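Local coordinates for gSG7 salivary protein (Anopheles stephensi, PDB 6XMB), which inhibits activation of the host kallikrein-kinin system as a mosquito salivary anticoagulant, and weakly inhibits the alternative pathway of complement, at residues T4-H7 against V8-M12; A97-P100 against T101-G105. All blocks are in the same frame, centred on the assembly; numbering follows the deposited sequence.

Interaction 1: T4-H7 against V8-M12; sequences TRKH and VQQLM
H7 carries its CG between the backbone N and the carbonyl carbon (chi1 60°), which folds the imidazole back toward the start of the helix and beside V8, whose CG1 is anti to the backbone N (chi1 172°), which puts CG2 beside that N and opposite the carbonyl carbon. The arrangement is the first turn of helix 6-49, with R5 at the N-cap position. H7 CD2 approaches V8 CG2 at 3.7 Å. R5 CB packs over one face of the same ring, offset toward its rim, and also meets V8 CG2 at 3.9 Å, so that methyl group touches both residues. The backbone tightens as the helix gets under way: the R5 carbonyl receives only weak bonds, from V8 N and Q9 N, whereas Q10 N bonds to K6 O at 3.1 Å in the carbonyl plane, and L11 N bonds to H7 O at 3.0 Å. On another side of the turn the Q10 side chain bends at chi2 (142°) and reaches back over K6, its NE2 coming obliquely to within 3.4 Å of K6 CG and OE1 lying 3.3 Å from H7 CA. Two polar side chains have partners beyond the turn: R5 NE forms a salt bridge with E2, and H7 ND1 is hydrogen-bonded to the carbonyl oxygen of A55 of the second subunit, where P52 also packs against H7; the buried imidazole thus belongs to the contact between subunits. At the outer margin T4 crosses Q9 at about a right angle, its CG2 methyl 3.6 Å from Q9 NE2.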
ATOM      1  N   THR A   4     -15.600  26.851 -18.088  1.00 71.32           N
ATOM      2  CA  THR A   4     -14.738  25.689 -17.915  1.00 64.49           C
ATOM      3  C   THR A   4     -14.875  24.761 -19.110  1.00 59.53           C
ATOM      4  O   THR A   4     -15.989  24.370 -19.479  1.00 60.59           O
ATOM      5  CB  THR A   4     -15.102  24.955 -16.620  1.00 63.81           C
ATOM      6  OG1 THR A   4     -14.807  25.790 -15.489  1.00 68.31           O
ATOM      7  CG2 THR A   4     -14.332  23.638 -16.517  1.00 57.07           C
ATOM      8  N   ARG A   5     -13.753  24.435 -19.736  1.00 61.47           N
ATOM      9  CA  ARG A   5     -13.826  23.595 -20.909  1.00 57.33           C
ATOM     10  C   ARG A   5     -14.282  22.203 -20.502  1.00 54.01           C
ATOM     11  O   ARG A   5     -13.894  21.687 -19.450  1.00 52.07           O
ATOM     12  CB  ARG A   5     -12.470  23.543 -21.622  1.00 57.65           C
ATOM     13  CG  ARG A   5     -11.988  24.900 -22.150  1.00 60.51           C
ATOM     14  CD  ARG A   5     -10.469  24.958 -22.110  1.00 62.57           C
ATOM     15  NE  ARG A   5      -9.914  26.310 -22.169  1.00 67.36           N
ATOM     16  CZ  ARG A   5      -8.900  26.666 -22.963  1.00 67.41           C
ATOM     17  NH1 ARG A   5      -8.333  25.775 -23.770  1.00 62.51           N
ATOM     18  NH2 ARG A   5      -8.444  27.911 -22.941  1.00 69.01           N
ATOM     19  N   LYS A   6     -15.145  21.617 -21.330  1.00 58.41           N
ATOM     20  CA  LYS A   6     -15.605  20.260 -21.087  1.00 56.58           C
ATOM     21  C   LYS A   6     -14.433  19.295 -20.968  1.00 54.96           C
ATOM     22  O   LYS A   6     -14.424  18.419 -20.096  1.00 52.26           O
ATOM     23  CB  LYS A   6     -16.554  19.830 -22.206  1.00 59.93           C
ATOM     24  CG  LYS A   6     -17.159  18.447 -22.006  1.00 61.97           C
ATOM     25  CD  LYS A   6     -18.233  18.137 -23.057  1.00 64.93           C
ATOM     26  CE  LYS A   6     -19.591  18.681 -22.671  1.00 66.00           C
ATOM     27  NZ  LYS A   6     -20.646  18.147 -23.579  1.00 69.42           N
ATOM     28  N   HIS A   7     -13.419  19.445 -21.814  1.00 56.80           N
ATOM     29  CA  HIS A   7     -12.341  18.480 -21.774  1.00 52.73           C
ATOM     30  C   HIS A   7     -11.451  18.632 -20.549  1.00 52.50           C
ATOM     31  O   HIS A   7     -10.814  17.655 -20.139  1.00 48.43           O
ATOM     32  CB  HIS A   7     -11.523  18.548 -23.056  1.00 52.31           C
ATOM     33  CG  HIS A   7     -10.895  19.877 -23.330  1.00 53.89           C
ATOM     34  ND1 HIS A   7     -11.055  20.532 -24.533  1.00 54.72           N
ATOM     35  CD2 HIS A   7     -10.069  20.652 -22.587  1.00 54.82           C
ATOM     36  CE1 HIS A   7     -10.366  21.661 -24.513  1.00 59.24           C
ATOM     37  NE2 HIS A   7      -9.759  21.759 -23.343  1.00 58.36           N
ATOM     38  N   VAL A   8     -11.406  19.810 -19.938  1.00 50.09           N
ATOM     39  CA  VAL A   8     -10.737  19.913 -18.652  1.00 50.20           C
ATOM     40  C   VAL A   8     -11.471  19.076 -17.604  1.00 51.07           C
ATOM     41  O   VAL A   8     -10.847  18.391 -16.787  1.00 46.98           O
ATOM     42  CB  VAL A   8     -10.623  21.383 -18.226  1.00 54.91           C
ATOM     43  CG1 VAL A   8     -10.101  21.469 -16.802  1.00 55.65           C
ATOM     44  CG2 VAL A   8      -9.715  22.147 -19.179  1.00 55.09           C
ATOM     45  N   GLN A   9     -12.800  19.095 -17.624  1.00 52.03           N
ATOM     46  CA  GLN A   9     -13.538  18.287 -16.658  1.00 52.15           C
ATOM     47  C   GLN A   9     -13.354  16.793 -16.895  1.00 47.10           C
ATOM     48  O   GLN A   9     -13.310  16.030 -15.929  1.00 45.91           O
ATOM     49  CB  GLN A   9     -15.016  18.647 -16.696  1.00 53.25           C
ATOM     50  CG  GLN A   9     -15.384  19.687 -15.679  1.00 59.02           C
ATOM     51  CD  GLN A   9     -16.635  20.444 -16.049  1.00 64.38           C
ATOM     52  OE1 GLN A   9     -17.299  20.127 -17.046  1.00 63.81           O
ATOM     53  NE2 GLN A   9     -16.964  21.466 -15.253  1.00 68.46           N
ATOM     54  N   GLN A  10     -13.243  16.359 -18.155  1.00 52.79           N
ATOM     55  CA  GLN A  10     -13.010  14.946 -18.438  1.00 51.09           C
ATOM     56  C   GLN A  10     -11.614  14.519 -18.025  1.00 48.96           C
ATOM     57  O   GLN A  10     -11.421  13.386 -17.567  1.00 47.02           O
ATOM     58  CB  GLN A  10     -13.213  14.650 -19.921  1.00 48.88           C
ATOM     59  CG  GLN A  10     -14.662  14.607 -20.336  1.00 54.21           C
ATOM     60  CD  GLN A  10     -14.896  15.215 -21.700  1.00 59.03           C
ATOM     61  OE1 GLN A  10     -13.957  15.693 -22.346  1.00 57.78           O
ATOM     62  NE2 GLN A  10     -16.158  15.212 -22.149  1.00 62.83           N
ATOM     63  N   LEU A  11     -10.629  15.394 -18.202  1.00 47.09           N
ATOM     64  CA  LEU A  11      -9.287  15.092 -17.727  1.00 44.79           C
ATOM     65  C   LEU A  11      -9.263  14.963 -16.212  1.00 47.99           C
ATOM     66  O   LEU A  11      -8.651  14.031 -15.674  1.00 43.20           O
ATOM     67  CB  LEU A  11      -8.329  16.175 -18.185  1.00 47.27           C
ATOM     68  CG  LEU A  11      -6.846  15.896 -17.999  1.00 47.70           C
ATOM     69  CD1 LEU A  11      -6.425  14.606 -18.687  1.00 39.48           C
ATOM     70  CD2 LEU A  11      -6.076  17.079 -18.536  1.00 47.40           C
ATOM     71  N   MET A  12      -9.936  15.886 -15.513  1.00 44.96           N
ATOM     72  CA  MET A  12      -9.905  15.889 -14.059  1.00 45.05           C
ATOM     73  C   MET A  12     -10.710  14.737 -13.487  1.00 41.62           C
ATOM     74  O   MET A  12     -10.483  14.333 -12.348  1.00 40.61           O
ATOM     75  CB  MET A  12     -10.467  17.196 -13.509  1.00 49.29           C
ATOM     76  CG  MET A  12      -9.752  18.475 -13.898  1.00 54.07           C
ATOM     77  SD  MET A  12     -10.367  19.824 -12.834  1.00 66.65           S
ATOM     78  CE  MET A  12     -10.447  18.869 -11.267  1.00 54.02           C
TER

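Interaction 2: A97-P100 against T101-G105; sequences AAEP and TYLDG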
ATOM      1  N   ALA A  97     -13.229 -10.446   0.280  1.00 60.86           N
ATOM      2  CA  ALA A  97     -12.789 -11.826   0.124  1.00 59.98           C
ATOM      3  C   ALA A  97     -11.470 -12.107   0.836  1.00 57.02           C
ATOM      4  O   ALA A  97     -11.284 -13.201   1.391  1.00 56.77           O
ATOM      5  CB  ALA A  97     -12.661 -12.162  -1.359  1.00 65.03           C
ATOM      6  N   ALA A  98     -10.561 -11.128   0.847  1.00 56.64           N
ATOM      7  CA  ALA A  98      -9.210 -11.317   1.360  1.00 51.60           C
ATOM      8  C   ALA A  98      -9.060 -10.958   2.825  1.00 47.27           C
ATOM      9  O   ALA A  98      -8.188 -11.511   3.501  1.00 46.21           O
ATOM     10  CB  ALA A  98      -8.214 -10.480   0.552  1.00 51.64           C
ATOM     11  N   GLU A  99      -9.859 -10.030   3.330  1.00 52.68           N
ATOM     12  CA  GLU A  99      -9.681  -9.621   4.724  1.00 48.49           C
ATOM     13  C   GLU A  99      -9.980 -10.741   5.702  1.00 46.36           C
ATOM     14  O   GLU A  99      -9.179 -10.935   6.636  1.00 42.57           O
ATOM     15  CB  GLU A  99     -10.527  -8.381   5.032  1.00 46.78           C
ATOM     16  CG  GLU A  99     -10.277  -7.941   6.454  1.00 43.02           C
ATOM     17  CD  GLU A  99     -10.955  -6.656   6.832  1.00 42.37           C
ATOM     18  OE1 GLU A  99     -12.184  -6.662   7.097  1.00 43.83           O
ATOM     19  OE2 GLU A  99     -10.251  -5.634   6.905  1.00 40.59           O
ATOM     20  N   PRO A 100     -11.098 -11.474   5.610  1.00 46.90           N
ATOM     21  CA  PRO A 100     -11.354 -12.516   6.619  1.00 47.90           C
ATOM     22  C   PRO A 100     -10.239 -13.555   6.680  1.00 45.83           C
ATOM     23  O   PRO A 100      -9.764 -13.887   7.770  1.00 43.60           O
ATOM     24  CB  PRO A 100     -12.693 -13.123   6.169  1.00 50.03           C
ATOM     25  CG  PRO A 100     -13.317 -12.075   5.301  1.00 51.91           C
ATOM     26  CD  PRO A 100     -12.179 -11.425   4.603  1.00 51.11           C
ATOM     27  N   THR A 101      -9.782 -14.041   5.527  1.00 48.61           N
ATOM     28  CA  THR A 101      -8.605 -14.912   5.477  1.00 47.52           C
ATOM     29  C   THR A 101      -7.438 -14.326   6.273  1.00 45.33           C
ATOM     30  O   THR A 101      -6.830 -15.012   7.096  1.00 44.13           O
ATOM     31  CB  THR A 101      -8.212 -15.140   4.013  1.00 50.20           C
ATOM     32  OG1 THR A 101      -9.275 -15.822   3.332  1.00 54.48           O
ATOM     33  CG2 THR A 101      -6.921 -15.947   3.903  1.00 51.04           C
ATOM     34  N   TYR A 102      -7.146 -13.031   6.074  1.00 45.38           N
ATOM     35  CA  TYR A 102      -6.040 -12.376   6.776  1.00 41.82           C
ATOM     36  C   TYR A 102      -6.291 -12.284   8.275  1.00 42.93           C
ATOM     37  O   TYR A 102      -5.387 -12.544   9.076  1.00 43.05           O
ATOM     38  CB  TYR A 102      -5.818 -10.989   6.174  1.00 41.57           C
ATOM     39  CG  TYR A 102      -4.911 -10.023   6.939  1.00 40.59           C
ATOM     40  CD1 TYR A 102      -3.509 -10.166   6.910  1.00 36.87           C
ATOM     41  CD2 TYR A 102      -5.453  -8.930   7.637  1.00 35.44           C
ATOM     42  CE1 TYR A 102      -2.679  -9.267   7.571  1.00 33.45           C
ATOM     43  CE2 TYR A 102      -4.642  -8.026   8.299  1.00 31.81           C
ATOM     44  CZ  TYR A 102      -3.254  -8.181   8.258  1.00 34.20           C
ATOM     45  OH  TYR A 102      -2.440  -7.271   8.928  1.00 30.77           O
ATOM     46  N   LEU A 103      -7.501 -11.893   8.677  1.00 42.47           N
ATOM     47  CA  LEU A 103      -7.807 -11.802  10.098  1.00 40.82           C
ATOM     48  C   LEU A 103      -7.811 -13.179  10.737  1.00 42.16           C
ATOM     49  O   LEU A 103      -7.299 -13.354  11.844  1.00 41.10           O
ATOM     50  CB  LEU A 103      -9.157 -11.099  10.298  1.00 40.20           C
ATOM     51  CG  LEU A 103      -9.171  -9.615   9.933  1.00 39.43           C
ATOM     52  CD1 LEU A 103     -10.550  -8.991  10.145  1.00 36.69           C
ATOM     53  CD2 LEU A 103      -8.112  -8.867  10.716  1.00 35.94           C
ATOM     54  N   ASP A 104      -8.386 -14.174  10.067  1.00 44.07           N
ATOM     55  CA  ASP A 104      -8.285 -15.540  10.578  1.00 47.66           C
ATOM     56  C   ASP A 104      -6.832 -16.017  10.625  1.00 47.37           C
ATOM     57  O   ASP A 104      -6.472 -16.814  11.493  1.00 49.32           O
ATOM     58  CB  ASP A 104      -9.135 -16.490   9.730  1.00 51.56           C
ATOM     59  CG  ASP A 104      -9.206 -17.893  10.316  1.00 60.81           C
ATOM     60  OD1 ASP A 104      -9.868 -18.085  11.363  1.00 62.36           O
ATOM     61  OD2 ASP A 104      -8.602 -18.828   9.725  1.00 63.85           O
ATOM     62  N   GLY A 105      -5.977 -15.513   9.732  1.00 47.15           N
ATOM     63  CA  GLY A 105      -4.564 -15.856   9.816  1.00 44.43           C
ATOM     64  C   GLY A 105      -3.898 -15.283  11.052  1.00 44.49           C
ATOM     65  O   GLY A 105      -3.161 -15.978  11.759  1.00 48.71           O
TER
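P100 O accepts the shortest hydrogen bond here, from D104 N at 2.7 Å, with an N-H...O angle of 173° that makes it almost straight. One residue earlier, L103 N reaches E99 O at 2.8 Å, and before that Y102 N bonds to A98 O at a longer 3.2 Å. These are successive i to i+4 bonds of an alpha-helix carried through a proline: the ring nitrogen of P100 has no hydrogen to give to the turn before it, and helix 92-116 is kinked there, while the P100 carbonyl still serves the next turn. The side-chain contact is made by E99 and L103. E99 runs out fully extended, CG anti to the backbone N (chi1 -177°), and its methylene CG meets the L103 methyl CD1 at 3.8 Å, the two chains slanting across one another. This aliphatic touch leaves the carboxylate to another partner, since E99 OE2 forms a salt bridge with R31 NE. The Y102 CB sits 3.4 Å from E99 O, and that oxygen lies at the ring's edge, near its plane. From there the buried tyrosine enters the helical bundle: its ring stacks with F76 and the side chain touches L72, both of helix 59-80, while OH hydrogen-bonds to A32 O and the side chain packs on V36, both in helix 6-49.

Both interactions are local, each within a single helix, but they belong to different ones: interaction 1 opens helix 6-49, interaction 2 lies within helix 92-116. Their centres are 41 Å apart and their nearest atoms about 28 Å, so they do not touch. Interaction 1 is remote, 37 Å from the chain centre and partly buried; its buried histidine has its outside polar partner in the second subunit. Interaction 2 is a surface contact only 9 Å from the centre, and its one buried residue, a tyrosine, turns to helices of its own chain. Helix 6-49 is common to both, beginning at the first and receiving side chains from the second farther along.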